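PDB 3URG: Alr1010 protein from Nostoc, which probably binds calcium ions, as a small cyanobacterial calcium-binding protein. Local coordinates for residues A[57-68]-A[80-88]. Sequence-based numbering, arbitrary orientation.
Sequences DDTLEFPFMGKW and EKTVEVLGM. With NA (sodium ion), chain C.
Phe62 lies flat against Gly87 in a CH-pi contact, the glycine CA 3.3 Å from the ring centroid and almost on the ring normal. Phe62 and Phe64 lie at the open end of an antiparallel beta hairpin, strands 64-72 and 77-86 of a five-stranded sheet, Phe62 just before the first strand. At the Phe62 ring edge comes the sulfur of Met88, SD to CZ 4.0 Å, a Met-aromatic contact; Val85 O lies near the ring plane, and a sodium-bound water sits in it. The Phe64 ring takes Val85 CB over the centre of one face, again CH-pi, with CG2 of that valine 3.6 Å from CE1; chi1 of 62°, which sets CG between the backbone N and carbonyl carbon, brings the ring across to its strand partner. Three hydrogen-bonded pairs, Phe64 with Val85, Gly66 with Val83 and Trp68 with Lys81, give six backbone bonds, the shortest from Val85 N to Phe64 O at 2.6 Å. On the Phe64 face, Trp68 presents its ring edge to Val83 CG1 and also meets Tyr113. Lys81 reaches away to a salt bridge with Asp104 on strand 99-104. Before the hairpin, the last turn of helix 45-59 and the residue just past it bind a sodium ion through Asp57 O and Leu60 O; three waters also bind it. Asp57 OD2 accepts from one of these waters and from another that in turn accepts the N-H of Met88, the water oxygen 3.0 Å from Met88 N.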
loop_
_atom_site.group_PDB
_atom_site.type_symbol
_atom_site.label_atom_id
_atom_site.label_comp_id
_atom_site.label_asym_id
_atom_site.label_seq_id
_atom_site.Cartn_x
_atom_site.Cartn_y
_atom_site.Cartn_z
ATOM N N ASP A 57 -4.843 6.581 -2.716
ATOM C CA ASP A 57 -4.723 8.005 -2.463
ATOM C C ASP A 57 -6.037 8.576 -1.976
ATOM O O ASP A 57 -6.047 9.484 -1.169
ATOM C CB ASP A 57 -4.302 8.769 -3.710
ATOM C CG ASP A 57 -3.751 10.151 -3.384
ATOM O OD1 ASP A 57 -3.762 11.026 -4.276
ATOM O OD2 ASP A 57 -3.301 10.360 -2.236
ATOM N N ASP A 58 -7.143 8.066 -2.497
ATOM C CA ASP A 58 -8.459 8.546 -2.102
ATOM C C ASP A 58 -8.942 7.998 -0.764
ATOM O O ASP A 58 -9.656 8.680 -0.039
ATOM C CB ASP A 58 -9.477 8.170 -3.167
ATOM C CG ASP A 58 -10.063 9.375 -3.845
ATOM O OD1 ASP A 58 -10.952 10.015 -3.236
ATOM O OD2 ASP A 58 -9.623 9.684 -4.974
ATOM N N THR A 59 -8.560 6.764 -0.454
ATOM C CA THR A 59 -9.175 6.020 0.639
ATOM C C THR A 59 -8.352 6.027 1.939
ATOM O O THR A 59 -8.912 6.024 3.029
ATOM C CB THR A 59 -9.454 4.580 0.198
ATOM O OG1 THR A 59 -10.081 4.602 -1.098
ATOM C CG2 THR A 59 -10.363 3.846 1.204
ATOM N N LEU A 60 -7.028 6.023 1.824
ATOM C CA LEU A 60 -6.169 6.123 3.003
ATOM C C LEU A 60 -6.341 7.521 3.584
ATOM O O LEU A 60 -6.335 8.479 2.852
ATOM C CB LEU A 60 -4.707 5.897 2.619
ATOM C CG LEU A 60 -4.366 4.538 2.010
ATOM C CD1 LEU A 60 -2.894 4.483 1.565
ATOM C CD2 LEU A 60 -4.679 3.416 3.000
ATOM N N GLU A 61 -6.506 7.655 4.891
ATOM C CA GLU A 61 -6.631 8.995 5.468
ATOM C C GLU A 61 -5.301 9.529 5.994
ATOM O O GLU A 61 -4.902 9.196 7.097
ATOM C CB GLU A 61 -7.688 9.008 6.573
ATOM C CG GLU A 61 -9.114 8.978 6.035
ATOM C CD GLU A 61 -9.429 10.183 5.154
ATOM O OE1 GLU A 61 -8.998 11.310 5.498
ATOM O OE2 GLU A 61 -10.106 10.002 4.118
ATOM N N PHE A 62 -4.620 10.354 5.204
ATOM C CA PHE A 62 -3.316 10.891 5.602
ATOM C C PHE A 62 -3.455 12.148 6.479
ATOM O O PHE A 62 -4.371 12.940 6.283
ATOM C CB PHE A 62 -2.478 11.247 4.375
ATOM C CG PHE A 62 -2.295 10.118 3.406
ATOM C CD1 PHE A 62 -1.507 9.027 3.731
ATOM C CD2 PHE A 62 -2.874 10.172 2.151
ATOM C CE1 PHE A 62 -1.321 7.992 2.824
ATOM C CE2 PHE A 62 -2.694 9.138 1.239
ATOM C CZ PHE A 62 -1.920 8.050 1.580
ATOM N N PRO A 63 -2.532 12.343 7.432
ATOM C CA PRO A 63 -1.416 11.446 7.714
ATOM C C PRO A 63 -1.831 10.449 8.768
ATOM O O PRO A 63 -2.777 10.690 9.488
ATOM C CB PRO A 63 -0.355 12.384 8.313
ATOM C CG PRO A 63 -1.108 13.674 8.685
ATOM C CD PRO A 63 -2.548 13.495 8.350
ATOM N N PHE A 64 -1.141 9.323 8.850
ATOM C CA PHE A 64 -1.401 8.384 9.927
ATOM C C PHE A 64 -0.076 7.788 10.372
ATOM O O PHE A 64 0.937 7.919 9.683
ATOM C CB PHE A 64 -2.431 7.302 9.522
ATOM C CG PHE A 64 -1.990 6.416 8.375
ATOM C CD1 PHE A 64 -1.261 5.259 8.611
ATOM C CD2 PHE A 64 -2.340 6.727 7.068
ATOM C CE1 PHE A 64 -0.866 4.438 7.558
ATOM C CE2 PHE A 64 -1.959 5.915 6.017
ATOM C CZ PHE A 64 -1.218 4.770 6.261
ATOM N N MET A 65 -0.062 7.152 11.529
ATOM C CA MET A 65 1.184 6.561 11.983
ATOM C C MET A 65 1.278 5.073 11.688
ATOM O O MET A 65 0.273 4.365 11.658
ATOM C CB MET A 65 1.401 6.861 13.455
ATOM C CG MET A 65 1.899 8.277 13.655
ATOM S SD MET A 65 1.758 8.766 15.342
ATOM C CE MET A 65 0.047 8.337 15.662
ATOM N N GLY A 66 2.497 4.607 11.459
ATOM C CA GLY A 66 2.717 3.203 11.192
ATOM C C GLY A 66 4.099 2.737 11.595
ATOM O O GLY A 66 4.997 3.553 11.828
ATOM N N LYS A 67 4.252 1.419 11.705
ATOM C CA LYS A 67 5.558 0.803 11.898
ATOM C C LYS A 67 6.043 0.387 10.524
ATOM O O LYS A 67 5.383 -0.404 9.843
ATOM C CB LYS A 67 5.444 -0.445 12.777
ATOM C CG LYS A 67 4.939 -0.223 14.190
ATOM C CD LYS A 67 5.073 -1.512 14.991
ATOM C CE LYS A 67 3.833 -1.801 15.826
ATOM N NZ LYS A 67 3.683 -0.864 16.975
ATOM N N TRP A 68 7.189 0.924 10.117
ATOM C CA TRP A 68 7.786 0.588 8.836
ATOM C C TRP A 68 8.943 -0.390 9.012
ATOM O O TRP A 68 9.893 -0.119 9.746
ATOM C CB TRP A 68 8.277 1.856 8.141
ATOM C CG TRP A 68 9.018 1.643 6.848
ATOM C CD1 TRP A 68 8.815 0.647 5.920
ATOM C CD2 TRP A 68 10.054 2.476 6.317
ATOM N NE1 TRP A 68 9.679 0.808 4.862
ATOM C CE2 TRP A 68 10.444 1.928 5.077
ATOM C CE3 TRP A 68 10.694 3.641 6.772
ATOM C CZ2 TRP A 68 11.435 2.497 4.287
ATOM C CZ3 TRP A 68 11.679 4.201 5.986
ATOM C CH2 TRP A 68 12.048 3.626 4.765
ATOM N N GLU A 80 12.936 -1.419 12.300
ATOM C CA GLU A 80 11.514 -1.128 12.423
ATOM C C GLU A 80 11.316 0.309 12.905
ATOM O O GLU A 80 11.495 0.606 14.086
ATOM C CB GLU A 80 10.839 -2.125 13.364
ATOM C CG GLU A 80 9.337 -1.923 13.501
ATOM C CD GLU A 80 8.660 -3.073 14.221
ATOM O OE1 GLU A 80 7.804 -2.813 15.095
ATOM O OE2 GLU A 80 8.991 -4.240 13.918
ATOM N N LYS A 81 10.958 1.196 11.980
ATOM C CA LYS A 81 10.858 2.623 12.269
ATOM C C LYS A 81 9.407 3.033 12.533
ATOM O O LYS A 81 8.485 2.513 11.904
ATOM C CB LYS A 81 11.392 3.452 11.093
ATOM C CG LYS A 81 12.880 3.805 11.128
ATOM C CD LYS A 81 13.205 4.842 10.054
ATOM C CE LYS A 81 14.282 5.832 10.519
ATOM N NZ LYS A 81 13.919 6.506 11.816
ATOM N N THR A 82 9.214 3.980 13.444
ATOM C CA THR A 82 7.880 4.522 13.709
ATOM C C THR A 82 7.747 5.869 13.029
ATOM O O THR A 82 8.458 6.818 13.356
ATOM C CB THR A 82 7.587 4.644 15.219
ATOM O OG1 THR A 82 7.436 3.333 15.774
ATOM C CG2 THR A 82 6.294 5.427 15.443
ATOM N N VAL A 83 6.833 5.960 12.071
ATOM C CA VAL A 83 6.837 7.106 11.176
ATOM C C VAL A 83 5.448 7.651 10.977
ATOM O O VAL A 83 4.470 6.984 11.294
ATOM C CB VAL A 83 7.410 6.729 9.796
ATOM C CG1 VAL A 83 8.823 6.172 9.946
ATOM C CG2 VAL A 83 6.511 5.703 9.091
ATOM N N GLU A 84 5.366 8.867 10.452
ATOM C CA GLU A 84 4.099 9.367 9.941
ATOM C C GLU A 84 4.038 9.038 8.464
ATOM O O GLU A 84 4.975 9.319 7.718
ATOM C CB GLU A 84 3.985 10.879 10.113
ATOM C CG GLU A 84 3.633 11.334 11.514
ATOM C CD GLU A 84 3.420 12.838 11.592
ATOM O OE1 GLU A 84 2.736 13.399 10.709
ATOM O OE2 GLU A 84 3.938 13.459 12.538
ATOM N N VAL A 85 2.942 8.423 8.040
ATOM C CA VAL A 85 2.732 8.173 6.631
ATOM C C VAL A 85 2.025 9.398 6.052
ATOM O O VAL A 85 0.888 9.698 6.421
ATOM C CB VAL A 85 1.886 6.924 6.424
ATOM C CG1 VAL A 85 1.793 6.598 4.949
ATOM C CG2 VAL A 85 2.473 5.758 7.215
ATOM N N LEU A 86 2.716 10.098 5.155
ATOM C CA LEU A 86 2.303 11.429 4.699
ATOM C C LEU A 86 1.388 11.421 3.476
ATOM O O LEU A 86 0.597 12.343 3.275
ATOM C CB LEU A 86 3.539 12.271 4.384
ATOM C CG LEU A 86 4.247 13.015 5.529
ATOM C CD1 LEU A 86 3.874 12.490 6.913
ATOM C CD2 LEU A 86 5.745 12.997 5.314
ATOM N N GLY A 87 1.509 10.397 2.643
ATOM C CA GLY A 87 0.727 10.334 1.420
ATOM C C GLY A 87 1.329 9.318 0.472
ATOM O O GLY A 87 2.306 8.652 0.823
ATOM N N MET A 88 0.741 9.176 -0.714
ATOM C CA MET A 88 1.311 8.315 -1.733
ATOM C C MET A 88 2.621 8.937 -2.173
ATOM O O MET A 88 2.750 10.160 -2.205
ATOM C CB MET A 88 0.376 8.188 -2.938
ATOM C CG MET A 88 -1.015 7.661 -2.591
ATOM S SD MET A 88 -0.941 6.075 -1.729
ATOM C CE MET A 88 -0.396 4.956 -3.020
HETATM NA NA NA C . -6.205 10.429 1.175
HETATM O O HOH W 1 -0.691 11.636 -1.516
HETATM O O HOH W 2 -4.788 12.279 -0.468
HETATM O O HOH W 3 -8.834 11.210 0.964
HETATM O O HOH W 4 -5.886 12.264 3.202
#